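Local coordinates for periplasmic binding protein (Roseiflexus sp. RS-1, PDB 5GJ3) that binds heme, two molecules at once in this crystal form, and probably hands it on to a membrane transporter during bacterial heme acquisition, at residues N176-D180 with A181-E185; K187-P191 with E192-A196; K207-E210 with S211-G214; D216-L219 with K220-G223; I236-D239 with D240-L244. All coordinates share one frame; numbering follows the deposited sequence. Where two conformers were deposited one is given.

Interaction 1 of 5, residues N176-D180 with A181-E185. With ZN (zinc ion), chain E.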
loop_
_atom_site.group_PDB
_atom_site.type_symbol
_atom_site.label_atom_id
_atom_site.label_comp_id
_atom_site.label_asym_id
_atom_site.label_seq_id
_atom_site.Cartn_x
_atom_site.Cartn_y
_atom_site.Cartn_z
ATOM N N ASN A 176 -2.142 15.526 7.213
ATOM C CA ASN A 176 -2.967 14.431 7.705
ATOM C C ASN A 176 -3.816 14.997 8.856
ATOM O O ASN A 176 -3.288 15.247 9.947
ATOM C CB ASN A 176 -2.143 13.192 8.139
ATOM C CG ASN A 176 -3.044 12.007 8.580
ATOM O OD1 ASN A 176 -4.288 12.140 8.639
ATOM N ND2 ASN A 176 -2.433 10.803 8.772
ATOM N N ALA A 177 -5.093 15.241 8.569
ATOM C CA ALA A 177 -6.069 15.790 9.538
ATOM C C ALA A 177 -6.366 14.867 10.740
ATOM O O ALA A 177 -6.939 15.318 11.741
ATOM C CB ALA A 177 -7.377 16.178 8.836
ATOM N N ALA A 178 -5.972 13.594 10.686
ATOM C CA ALA A 178 -6.191 12.702 11.839
ATOM C C ALA A 178 -5.381 13.159 13.073
ATOM O O ALA A 178 -5.791 12.869 14.183
ATOM C CB ALA A 178 -5.824 11.268 11.506
ATOM N N ALA A 179 -4.243 13.841 12.888
ATOM C CA ALA A 179 -3.473 14.459 14.010
ATOM C C ALA A 179 -4.308 15.449 14.890
ATOM O O ALA A 179 -4.226 15.415 16.130
ATOM C CB ALA A 179 -2.180 15.115 13.484
ATOM N N ASP A 180 -5.147 16.277 14.244
ATOM C CA ASP A 180 -6.096 17.192 14.914
ATOM C C ASP A 180 -7.070 16.479 15.861
ATOM O O ASP A 180 -7.642 17.106 16.760
ATOM C CB ASP A 180 -6.925 17.969 13.881
ATOM C CG ASP A 180 -6.087 18.972 13.095
ATOM O OD1 ASP A 180 -5.198 19.613 13.669
ATOM O OD2 ASP A 180 -6.293 19.120 11.893
ATOM N N ALA A 181 -7.299 15.186 15.643
ATOM C CA ALA A 181 -8.129 14.421 16.593
ATOM C C ALA A 181 -7.252 13.595 17.550
ATOM O O ALA A 181 -7.771 12.844 18.366
ATOM C CB ALA A 181 -9.147 13.546 15.857
ATOM N N GLY A 182 -5.926 13.748 17.436
ATOM C CA GLY A 182 -4.980 13.033 18.306
ATOM C C GLY A 182 -4.564 11.629 17.868
ATOM O O GLY A 182 -3.750 10.976 18.539
ATOM N N ILE A 183 -5.083 11.193 16.720
ATOM C CA ILE A 183 -4.985 9.815 16.250
ATOM C C ILE A 183 -3.589 9.308 15.885
ATOM O O ILE A 183 -2.877 9.897 15.071
ATOM C CB ILE A 183 -6.012 9.598 15.130
ATOM C CG1 ILE A 183 -7.384 9.990 15.696
ATOM C CG2 ILE A 183 -5.952 8.175 14.592
ATOM C CD1 ILE A 183 -8.585 9.724 14.821
ATOM N N VAL A 184 -3.197 8.218 16.550
ATOM C CA VAL A 184 -1.992 7.464 16.222
ATOM C C VAL A 184 -2.495 6.150 15.593
ATOM O O VAL A 184 -3.438 5.561 16.130
ATOM C CB VAL A 184 -1.174 7.155 17.499
ATOM C CG1 VAL A 184 -0.103 6.104 17.225
ATOM C CG2 VAL A 184 -0.554 8.418 18.066
ATOM N N GLU A 185 -1.908 5.704 14.470
ATOM C CA GLU A 185 -2.302 4.415 13.808
ATOM C C GLU A 185 -3.799 4.398 13.432
ATOM O O GLU A 185 -4.295 5.436 13.012
ATOM C CB GLU A 185 -1.812 3.194 14.610
ATOM C CG GLU A 185 -0.273 3.109 14.617
ATOM C CD GLU A 185 0.346 2.233 15.712
ATOM O OE1 GLU A 185 -0.266 1.218 16.103
ATOM O OE2 GLU A 185 1.471 2.552 16.178
HETATM ZN ZN ZN E . -4.768 20.431 11.360
#
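Ala178 and Ile183 face each other across a short 3-10 turn, with Ala178 CB 4.0 Å from Ile183 CB, and the carbonyl of Ala178 lies beneath the isoleucine. CG1 of Ile183 stands beside its own backbone N (chi1 -55°), which lays the CG1 arm over that carbonyl, with Ile183 CG1 3.6 Å from Ala178 O. The same oxygen accepts two amides: Ala181 N and Ile183 N, each at 3.1 Å from Ala178 O, arrive from opposite faces of the carbonyl plane. A further turn bond runs from Gly182 N to Ala179 O at 2.7 Å. Gly182 has a positive phi of 86°, where a CB would press on the preceding carbonyl oxygen. Asn176 OD1 accepts from Ala178 N at 3.0 Å, an Asx turn. Outside the segments, Ala178 and Ile183 rest on Val158 of strand 155-159, and Ala181 on helix 191-197. Asp180 points the other way, its carboxylate holding a zinc ion with OD2 at 2.1 Å and OD1 at 2.5 Å from the metal; His144 is a further ligand. The turn thus separates two chemistries, an apolar side turned to the fold and an anionic side that chelates zinc through both oxygens.

Interaction 2 of 5, residues K187-P191 with E192-A196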
loop_
_atom_site.group_PDB
_atom_site.type_symbol
_atom_site.label_atom_id
_atom_site.label_comp_id
_atom_site.label_asym_id
_atom_site.label_seq_id
_atom_site.Cartn_x
_atom_site.Cartn_y
_atom_site.Cartn_z
ATOM N N LYS A 187 -7.804 4.406 14.256
ATOM C CA LYS A 187 -8.834 4.648 15.290
ATOM C C LYS A 187 -10.205 4.828 14.684
ATOM O O LYS A 187 -10.313 5.271 13.536
ATOM C CB LYS A 187 -8.461 5.849 16.152
ATOM C CG LYS A 187 -7.151 5.643 16.906
ATOM C CD LYS A 187 -7.265 4.637 18.064
ATOM C CE LYS A 187 -6.043 4.666 18.987
ATOM N NZ LYS A 187 -4.785 4.140 18.350
ATOM N N PRO A 188 -11.271 4.480 15.444
ATOM C CA PRO A 188 -12.619 4.658 14.906
ATOM C C PRO A 188 -12.961 6.108 14.519
ATOM O O PRO A 188 -12.553 7.043 15.200
ATOM C CB PRO A 188 -13.563 4.132 16.046
ATOM C CG PRO A 188 -12.690 3.844 17.227
ATOM C CD PRO A 188 -11.262 3.768 16.753
ATOM N N LEU A 189 -13.662 6.257 13.400
ATOM C CA LEU A 189 -14.311 7.503 13.043
ATOM C C LEU A 189 -15.406 7.819 14.093
ATOM O O LEU A 189 -16.065 6.907 14.611
ATOM C CB LEU A 189 -14.911 7.409 11.632
ATOM C CG LEU A 189 -15.473 8.710 11.016
ATOM C CD1 LEU A 189 -14.371 9.753 10.853
ATOM C CD2 LEU A 189 -16.144 8.460 9.674
ATOM N N SER A 190 -15.555 9.100 14.440
ATOM C CA SER A 190 -16.575 9.557 15.402
ATOM C C SER A 190 -17.001 10.987 15.063
ATOM O O SER A 190 -16.236 11.717 14.400
ATOM C CB SER A 190 -16.031 9.494 16.841
ATOM O OG SER A 190 -15.180 10.588 17.124
ATOM N N PRO A 191 -18.206 11.402 15.520
ATOM C CA PRO A 191 -18.601 12.817 15.411
ATOM C C PRO A 191 -17.470 13.799 15.805
ATOM O O PRO A 191 -17.210 14.783 15.091
ATOM C CB PRO A 191 -19.787 12.921 16.391
ATOM C CG PRO A 191 -20.406 11.544 16.336
ATOM C CD PRO A 191 -19.251 10.581 16.184
ATOM N N GLU A 192 -16.791 13.504 16.900
ATOM C CA GLU A 192 -15.708 14.321 17.423
ATOM C C GLU A 192 -14.529 14.420 16.457
ATOM O O GLU A 192 -13.967 15.514 16.269
ATOM C CB GLU A 192 -15.207 13.751 18.751
ATOM C CG GLU A 192 -16.209 13.817 19.903
ATOM C CD GLU A 192 -17.328 12.765 19.849
ATOM O OE1 GLU A 192 -17.342 11.883 18.955
ATOM O OE2 GLU A 192 -18.219 12.821 20.729
ATOM N N VAL A 193 -14.143 13.273 15.872
ATOM C CA VAL A 193 -13.041 13.204 14.895
ATOM C C VAL A 193 -13.399 14.115 13.704
ATOM O O VAL A 193 -12.588 14.916 13.290
ATOM C CB VAL A 193 -12.803 11.728 14.410
ATOM C CG1 VAL A 193 -11.700 11.681 13.364
ATOM C CG2 VAL A 193 -12.459 10.812 15.602
ATOM N N VAL A 194 -14.629 13.992 13.201
ATOM C CA VAL A 194 -15.109 14.767 12.039
ATOM C C VAL A 194 -15.100 16.300 12.316
ATOM O O VAL A 194 -14.628 17.076 11.477
ATOM C CB VAL A 194 -16.472 14.258 11.478
ATOM C CG1 VAL A 194 -16.950 15.131 10.316
ATOM C CG2 VAL A 194 -16.379 12.801 11.032
ATOM N N ILE A 195 -15.546 16.712 13.515
ATOM C CA ILE A 195 -15.494 18.134 13.904
ATOM C C ILE A 195 -14.084 18.636 13.901
ATOM O O ILE A 195 -13.810 19.695 13.343
ATOM C CB ILE A 195 -16.043 18.426 15.313
ATOM C CG1 ILE A 195 -17.537 18.174 15.370
ATOM C CG2 ILE A 195 -15.625 19.848 15.742
ATOM C CD1 ILE A 195 -18.067 18.019 16.782
ATOM N N ALA A 196 -13.173 17.884 14.510
ATOM C CA ALA A 196 -11.795 18.317 14.573
ATOM C C ALA A 196 -11.036 18.230 13.238
ATOM O O ALA A 196 -10.080 18.987 12.994
ATOM C CB ALA A 196 -11.052 17.517 15.644
#
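Ser190 and Val193, with CA atoms 5.1 Å apart, mark the point where the chain leaves strand 186-188 and winds into helix 191-197, a strand-to-helix junction with Ser190 as N-cap. The backbone is extended through Leu189 and Ser190 and turns helical at Pro191. The first helical bonds follow at once: Val194 N gives to Ser190 O at 3.0 Å, almost in line with the C=O, and Ile195 N gives to Pro191 O at the same length. The serine side chain closes the end. Its OG sits between the backbone N and the carbonyl carbon (chi1 78°), which brings it under the first turn to accept from Val193 N, with an N-H...O angle of 161°. OG also donates to Glu192 OE1, meeting that oxygen on its anti side and 16° out of the carboxylate plane; the glutamate chain bends at chi2 to come back to it. With an alanine here, Val193 N is likely to lose its cap and the Glu192 carboxylate to be set free to turn. On the apolar side, Leu189 slants across Val193 and Val194, while outside the segments Leu189 and Val193 lean on Val158 and Val194 on Leu224. Leu189 CD1 does the touching, 3.7 Å from Val194 CG2 and 4.1 Å from Val193 CG1.

Interaction 3 of 5, residues K207-E210 with S211-G214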
loop_
_atom_site.group_PDB
_atom_site.type_symbol
_atom_site.label_atom_id
_atom_site.label_comp_id
_atom_site.label_asym_id
_atom_site.label_seq_id
_atom_site.Cartn_x
_atom_site.Cartn_y
_atom_site.Cartn_z
ATOM N N LYS A 207 -12.108 -0.346 -2.951
ATOM C CA LYS A 207 -13.054 -1.347 -2.388
ATOM C C LYS A 207 -13.887 -0.765 -1.266
ATOM O O LYS A 207 -15.092 -1.034 -1.172
ATOM C CB LYS A 207 -12.355 -2.610 -1.868
ATOM C CG LYS A 207 -11.647 -3.431 -2.934
ATOM C CD LYS A 207 -12.010 -4.916 -2.825
ATOM C CE LYS A 207 -10.973 -5.829 -3.471
ATOM N NZ LYS A 207 -10.415 -5.274 -4.740
ATOM N N GLY A 208 -13.243 0.022 -0.404
ATOM C CA GLY A 208 -13.936 0.704 0.685
ATOM C C GLY A 208 -15.065 1.578 0.198
ATOM O O GLY A 208 -16.166 1.514 0.728
ATOM N N LEU A 209 -14.786 2.432 -0.778
ATOM C CA LEU A 209 -15.810 3.274 -1.358
ATOM C C LEU A 209 -16.955 2.457 -1.975
ATOM O O LEU A 209 -18.125 2.798 -1.797
ATOM C CB LEU A 209 -15.220 4.241 -2.390
ATOM C CG LEU A 209 -16.217 5.217 -3.022
ATOM C CD1 LEU A 209 -16.790 6.143 -1.934
ATOM C CD2 LEU A 209 -15.584 5.973 -4.194
ATOM N N GLU A 210 -16.622 1.388 -2.703
ATOM C CA GLU A 210 -17.664 0.483 -3.185
ATOM C C GLU A 210 -18.489 -0.130 -2.022
ATOM O O GLU A 210 -19.718 -0.132 -2.076
ATOM C CB GLU A 210 -17.088 -0.592 -4.116
ATOM C CG GLU A 210 -18.081 -0.967 -5.209
ATOM C CD GLU A 210 -17.804 -2.331 -5.848
ATOM O OE1 GLU A 210 -16.666 -2.859 -5.728
ATOM O OE2 GLU A 210 -18.748 -2.871 -6.479
ATOM N N SER A 211 -17.825 -0.621 -0.976
ATOM C CA SER A 211 -18.524 -1.199 0.176
ATOM C C SER A 211 -19.511 -0.266 0.930
ATOM O O SER A 211 -20.280 -0.752 1.737
ATOM C CB SER A 211 -17.528 -1.697 1.194
ATOM O OG SER A 211 -17.135 -0.597 1.968
ATOM N N VAL A 212 -19.446 1.064 0.743
ATOM C CA VAL A 212 -20.448 1.954 1.365
ATOM C C VAL A 212 -21.459 2.484 0.355
ATOM O O VAL A 212 -22.219 3.376 0.675
ATOM C CB VAL A 212 -19.807 3.147 2.185
ATOM C CG1 VAL A 212 -18.995 2.624 3.357
ATOM C CG2 VAL A 212 -18.978 4.079 1.298
ATOM N N GLY A 213 -21.443 2.002 -0.886
ATOM C CA GLY A 213 -22.369 2.529 -1.899
ATOM C C GLY A 213 -21.847 3.692 -2.726
ATOM O O GLY A 213 -22.651 4.536 -3.185
ATOM N N GLY A 214 -20.519 3.794 -2.915
ATOM C CA GLY A 214 -19.979 4.874 -3.755
ATOM C C GLY A 214 -20.036 6.213 -3.031
ATOM O O GLY A 214 -20.315 6.231 -1.837
#
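Ser211 folds back onto the last turn of helix 206-211, touching Lys207 and Gly208, and its side chain can be followed outward. CB lies 3.5 Å from both Lys207 O and Gly208 O, over that turn. From there a chi1 of 83° turns OG inward, to 2.6 Å from Gly208 O, to which it donates; the oxygen is met 21° from its carbonyl plane. OG is also the acceptor for Gly152 N, outside the segments, so this one hydroxyl ties the helix end to a residue just after strand 144-151. Loss of the hydroxyl, as in an alanine, would probably leave Gly152 N without this acceptor and take from Gly208 O its short bond. The backbone ends in a Schellman motif: Gly214 N reaches Leu209 O at 2.8 Å and Gly213 N reaches Glu210 O at 3.0 Å. Gly213, the C-prime residue, has a phi of 91°, at which a CB would collide with the carbonyl oxygen before it. Leu209 covers the motif from the apolar side and lies against the Gly214 backbone, its CG 3.8 Å from Gly214 CA and its CD1 3.4 Å from Gly214 C. Beyond the turn, Leu209 and Val212 both pack on Leu218, so the bend joins helix 206-211 to helix 214-218.

Interaction 4 of 5, residues D216-L219 with K220-G223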
loop_
_atom_site.group_PDB
_atom_site.type_symbol
_atom_site.label_atom_id
_atom_site.label_comp_id
_atom_site.label_asym_id
_atom_site.label_seq_id
_atom_site.Cartn_x
_atom_site.Cartn_y
_atom_site.Cartn_z
ATOM N N ASP A 216 -22.176 8.669 -3.168
ATOM C CA ASP A 216 -23.514 8.865 -2.601
ATOM C C ASP A 216 -23.681 8.181 -1.241
ATOM O O ASP A 216 -24.097 8.835 -0.278
ATOM C CB ASP A 216 -24.612 8.467 -3.592
ATOM C CG ASP A 216 -24.734 9.458 -4.758
ATOM O OD1 ASP A 216 -24.206 10.594 -4.676
ATOM O OD2 ASP A 216 -25.385 9.106 -5.762
ATOM N N GLY A 217 -23.288 6.918 -1.115
ATOM C CA GLY A 217 -23.330 6.282 0.213
ATOM C C GLY A 217 -22.356 6.893 1.227
ATOM O O GLY A 217 -22.704 7.133 2.385
ATOM N N LEU A 218 -21.116 7.152 0.810
ATOM C CA LEU A 218 -20.106 7.688 1.749
ATOM C C LEU A 218 -20.618 8.971 2.434
ATOM O O LEU A 218 -20.496 9.158 3.638
ATOM C CB LEU A 218 -18.776 7.983 0.991
ATOM C CG LEU A 218 -17.641 8.700 1.758
ATOM C CD1 LEU A 218 -17.101 7.735 2.789
ATOM C CD2 LEU A 218 -16.503 9.155 0.848
ATOM N N LEU A 219 -21.202 9.852 1.644
ATOM C CA LEU A 219 -21.659 11.138 2.159
ATOM C C LEU A 219 -22.948 11.053 2.974
ATOM O O LEU A 219 -23.397 12.077 3.518
ATOM C CB LEU A 219 -21.794 12.163 1.023
ATOM C CG LEU A 219 -20.412 12.383 0.395
ATOM C CD1 LEU A 219 -20.460 13.463 -0.668
ATOM C CD2 LEU A 219 -19.389 12.699 1.490
ATOM N N LYS A 220 -23.529 9.851 3.076
ATOM C CA LYS A 220 -24.639 9.592 3.992
ATOM C C LYS A 220 -24.121 9.242 5.385
ATOM O O LYS A 220 -24.884 9.186 6.341
ATOM C CB LYS A 220 -25.552 8.479 3.453
ATOM C CG LYS A 220 -26.456 8.907 2.300
ATOM C CD LYS A 220 -27.298 7.744 1.784
ATOM C CE LYS A 220 -27.994 7.009 2.922
ATOM N NZ LYS A 220 -28.988 6.009 2.433
ATOM N N ILE A 221 -22.819 8.993 5.506
ATOM C CA ILE A 221 -22.197 8.749 6.817
ATOM C C ILE A 221 -22.224 10.071 7.611
ATOM O O ILE A 221 -21.850 11.143 7.087
ATOM C CB ILE A 221 -20.757 8.198 6.694
ATOM C CG1 ILE A 221 -20.763 6.805 6.028
ATOM C CG2 ILE A 221 -20.088 8.146 8.057
ATOM C CD1 ILE A 221 -19.371 6.283 5.668
ATOM N N PRO A 222 -22.726 10.023 8.857
ATOM C CA PRO A 222 -23.021 11.300 9.561
ATOM C C PRO A 222 -21.797 12.209 9.613
ATOM O O PRO A 222 -20.693 11.725 9.828
ATOM C CB PRO A 222 -23.370 10.842 10.988
ATOM C CG PRO A 222 -23.858 9.431 10.825
ATOM C CD PRO A 222 -23.020 8.841 9.701
ATOM N N GLY A 223 -21.984 13.497 9.370
ATOM C CA GLY A 223 -20.878 14.449 9.470
ATOM C C GLY A 223 -20.093 14.666 8.181
ATOM O O GLY A 223 -19.622 15.780 7.926
HETATM O O HOH W 1 -23.062 13.240 5.875
#
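Leu218 and Ile221 meet in a local turn contact, a type I beta turn from Leu218 to Ile221 that carries the chain out of helix 214-218 and into the loop before helix 228-232. The bond that closes it, Ile221 N to Leu218 O, is 3.0 Å long, with the donor 54° above the carbonyl plane. One residue earlier, Lys220 N gives to Gly217 O at 2.9 Å, again from well above the plane, so two i to i+3 bonds succeed each other. The side chains follow the backbone, which sets Ile221 CB over Leu218 O. With CG1 of Ile221 anti to the carbonyl carbon (chi1 -65°), CG1 also passes over that oxygen and CD1 goes on to the leucine. At the start of the segment, the carboxylate of Asp216 makes a salt bridge with Arg233 through OD1. Away from the turn, Leu218 packs on Val212 and Leu224, and Leu219 on Leu224 and Arg233, tying this helix end to the loops around it. A water bridges the exit by donating to Leu219 O at 2.6 Å and to Ile221 O at 2.7 Å. On the buried face, Leu218 CD1 and Ile221 CD1 are 3.9 Å apart.

Interaction 5 of 5, residues I236-D239 with D240-L244. With HEM (protoporphyrin IX containing Fe), chain B.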
loop_
_atom_site.group_PDB
_atom_site.type_symbol
_atom_site.label_atom_id
_atom_site.label_comp_id
_atom_site.label_asym_id
_atom_site.label_seq_id
_atom_site.Cartn_x
_atom_site.Cartn_y
_atom_site.Cartn_z
ATOM N N ILE A 236 -11.014 11.116 -3.158
ATOM C CA ILE A 236 -9.976 10.474 -4.003
ATOM C C ILE A 236 -10.048 9.000 -3.597
ATOM O O ILE A 236 -9.912 8.677 -2.426
ATOM C CB ILE A 236 -8.523 10.952 -3.636
ATOM C CG1 ILE A 236 -8.333 12.464 -3.704
ATOM C CG2 ILE A 236 -7.453 10.213 -4.463
ATOM C CD1 ILE A 236 -8.739 13.088 -5.020
ATOM N N ALA A 237 -10.294 8.102 -4.552
ATOM C CA ALA A 237 -10.328 6.680 -4.230
ATOM C C ALA A 237 -9.188 6.026 -4.990
ATOM O O ALA A 237 -9.059 6.202 -6.201
ATOM C CB ALA A 237 -11.672 6.063 -4.608
ATOM N N LEU A 238 -8.336 5.296 -4.294
ATOM C CA LEU A 238 -7.200 4.635 -4.964
ATOM C C LEU A 238 -7.244 3.165 -4.595
ATOM O O LEU A 238 -7.765 2.804 -3.553
ATOM C CB LEU A 238 -5.838 5.268 -4.546
ATOM C CG LEU A 238 -5.614 6.744 -5.002
ATOM C CD1 LEU A 238 -4.310 7.302 -4.450
ATOM C CD2 LEU A 238 -5.607 6.867 -6.516
ATOM N N ASP A 239 -6.689 2.318 -5.466
ATOM C CA ASP A 239 -6.468 0.906 -5.157
ATOM C C ASP A 239 -5.566 0.728 -3.923
ATOM O O ASP A 239 -4.573 1.426 -3.793
ATOM C CB ASP A 239 -5.786 0.264 -6.375
ATOM C CG ASP A 239 -5.426 -1.155 -6.123
ATOM O OD1 ASP A 239 -6.358 -1.971 -6.137
ATOM O OD2 ASP A 239 -4.237 -1.455 -5.897
ATOM N N ASP A 240 -5.883 -0.200 -3.022
ATOM C CA ASP A 240 -5.051 -0.404 -1.833
ATOM C C ASP A 240 -3.557 -0.717 -2.039
ATOM O O ASP A 240 -2.705 -0.098 -1.401
ATOM C CB ASP A 240 -5.629 -1.448 -0.861
ATOM C CG ASP A 240 -6.155 -2.708 -1.568
ATOM O OD1 ASP A 240 -5.647 -3.067 -2.653
ATOM O OD2 ASP A 240 -7.096 -3.341 -1.036
ATOM N N LEU A 241 -3.231 -1.683 -2.905
ATOM C CA LEU A 241 -1.812 -2.009 -3.097
ATOM C C LEU A 241 -1.055 -0.782 -3.716
ATOM O O LEU A 241 0.086 -0.493 -3.376
ATOM C CB LEU A 241 -1.661 -3.281 -3.974
ATOM C CG LEU A 241 -0.270 -3.916 -4.141
ATOM C CD1 LEU A 241 0.457 -4.178 -2.815
ATOM C CD2 LEU A 241 -0.371 -5.209 -4.953
ATOM N N TYR A 242 -1.718 -0.080 -4.616
ATOM C CA TYR A 242 -1.147 1.072 -5.275
ATOM C C TYR A 242 -0.878 2.190 -4.291
ATOM O O TYR A 242 0.211 2.755 -4.259
ATOM C CB TYR A 242 -2.134 1.570 -6.308
ATOM C CG TYR A 242 -1.688 2.762 -7.154
ATOM C CD1 TYR A 242 -0.530 2.697 -7.945
ATOM C CD2 TYR A 242 -2.455 3.924 -7.203
ATOM C CE1 TYR A 242 -0.147 3.768 -8.746
ATOM C CE2 TYR A 242 -2.097 5.014 -8.025
ATOM C CZ TYR A 242 -0.937 4.928 -8.784
ATOM O OH TYR A 242 -0.551 5.968 -9.574
ATOM N N LEU A 243 -1.874 2.550 -3.493
ATOM C CA LEU A 243 -1.666 3.622 -2.505
ATOM C C LEU A 243 -0.702 3.250 -1.358
ATOM O O LEU A 243 0.144 4.054 -0.975
ATOM C CB LEU A 243 -2.998 4.072 -1.921
ATOM C CG LEU A 243 -2.949 5.091 -0.781
ATOM C CD1 LEU A 243 -2.390 6.434 -1.254
ATOM C CD2 LEU A 243 -4.337 5.251 -0.169
ATOM N N LEU A 244 -0.832 2.042 -0.831
ATOM C CA LEU A 244 -0.248 1.663 0.454
ATOM C C LEU A 244 0.891 0.622 0.413
ATOM O O LEU A 244 1.580 0.428 1.435
ATOM C CB LEU A 244 -1.361 1.153 1.379
ATOM C CG LEU A 244 -2.464 2.161 1.700
ATOM C CD1 LEU A 244 -3.502 1.414 2.525
ATOM C CD2 LEU A 244 -1.906 3.335 2.509
HETATM C CHA HEM B . -7.283 -8.540 5.761
HETATM C CHB HEM B . -5.198 -6.667 1.784
HETATM C CHC HEM B . -2.455 -4.013 4.843
HETATM C CHD HEM B . -4.208 -6.330 8.731
HETATM C C1A HEM B . -6.973 -8.226 4.461
HETATM C C2A HEM B . -7.582 -8.859 3.352
HETATM C C3A HEM B . -7.009 -8.381 2.210
HETATM C C4A HEM B . -6.041 -7.409 2.625
HETATM C CMA HEM B . -7.342 -8.800 0.775
HETATM C CAA HEM B . -8.661 -9.926 3.476
HETATM C CBA HEM B . -7.937 -11.232 3.898
HETATM C CGA HEM B . -8.845 -12.264 4.524
HETATM O O1A HEM B . -9.958 -11.924 4.935
HETATM O O2A HEM B . -8.498 -13.462 4.679
HETATM C C1B HEM B . -4.274 -5.723 2.287
HETATM C C2B HEM B . -3.482 -4.830 1.487
HETATM C C3B HEM B . -2.731 -4.064 2.346
HETATM C C4B HEM B . -3.065 -4.541 3.701
HETATM C CMB HEM B . -3.516 -4.705 -0.019
HETATM C CAB HEM B . -1.738 -2.991 2.072
HETATM C CBB HEM B . -1.091 -2.940 0.892
HETATM C C1C HEM B . -2.703 -4.344 6.153
HETATM C C2C HEM B . -2.212 -3.656 7.283
HETATM C C3C HEM B . -2.720 -4.328 8.410
HETATM C C4C HEM B . -3.542 -5.408 7.930
HETATM C CMC HEM B . -1.294 -2.443 7.213
HETATM C CAC HEM B . -2.489 -4.033 9.853
HETATM C CBC HEM B . -1.804 -2.967 10.272
HETATM C C1D HEM B . -5.226 -7.093 8.170
HETATM C C2D HEM B . -6.089 -7.920 9.040
HETATM C C3D HEM B . -6.947 -8.535 8.226
HETATM C C4D HEM B . -6.595 -8.080 6.864
HETATM C CMD HEM B . -6.028 -8.030 10.562
HETATM C CAD HEM B . -8.032 -9.527 8.619
HETATM C CBD HEM B . -7.458 -10.939 8.211
HETATM C CGD HEM B . -6.591 -11.644 9.246
HETATM O O1D HEM B . -6.685 -11.358 10.461
HETATM O O2D HEM B . -5.781 -12.567 8.941
HETATM N NA HEM B . -5.992 -7.409 4.017
HETATM N NB HEM B . -3.946 -5.544 3.568
HETATM N NC HEM B . -3.486 -5.398 6.552
HETATM N ND HEM B . -5.523 -7.245 6.840
HETATM FE FE HEM B . -4.746 -6.452 5.257
#
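Leu238 and Leu243 form the close-packed side of the junction between strand 235-238 and the short helix 240-244; the axes of segments 236-238 and 240-244 run at 106° to each other. The two leucine side chains cross at about a right angle, with Leu238 CB 4.0 Å from Leu243 CB and Leu238 CD1 3.8 Å from Leu243 CD1. The Tyr242 ring is approached less closely: Leu238 CD2 comes at its edge, near the ring plane, 4.2 Å from Tyr242 CE2. The Tyr242 hydroxyl is hydrogen-bonded to Asp256, and Leu238 rests on Leu257 of the same helix, 250-267. Asp239 is the N-cap. With CG opposite the backbone N across the CA-CB bond (chi1 176°), its carboxylate swings over the first turn, where OD2 accepts from Tyr242 N at 3.1 Å, on the anti side. The cap is backed by Leu243 N, which gives to Asp239 O at 2.9 Å in a nearly straight bond.

The contact of Asp240 with one heme is looser. Toward it the nearest approach is Asp240 CG to the heme methyl CMB, 3.7 Å; the other heme, which Leu244 also touches, comes to about 3 Å from the Asp240 side chain. Asp240 OD1 accepts a weak bond from Leu241 N and lies 3.7 Å from Asp239 OD1, the two carboxylate planes 72° apart. Two acidic groups thus gather at the start of this helix, where the backbone amides of the first turn and the helix dipole would tend to ease their mutual repulsion, and one of them lines the heme pocket.

In the fold
The five contacts follow one another along the chain through one lobe of the protein, and interaction 5 supplies two residues of the heme pocket, Asp240 and Leu244. Interaction 3 is tied to it by Leu209 CD2, 3.9 Å from Ala237 CB, and itself brings the side chain of Lys207 to about 4 Å from a heme. Interactions 3 and 4, with centres about 11 Å apart, also meet where Val212 CG2 lies 3.8 Å from Leu218 N. Interaction 4 meets interaction 2 where Val194 CG1 lies 3.6 Å from Gly223 O. Interaction 2 in turn touches interaction 1, through Ile183 CD1 and Val193 CG1 at 4.0 Å. The zinc ion on interaction 1 is remote from the heme beside interaction 5, ZN lying 27.6 Å from the heme FE.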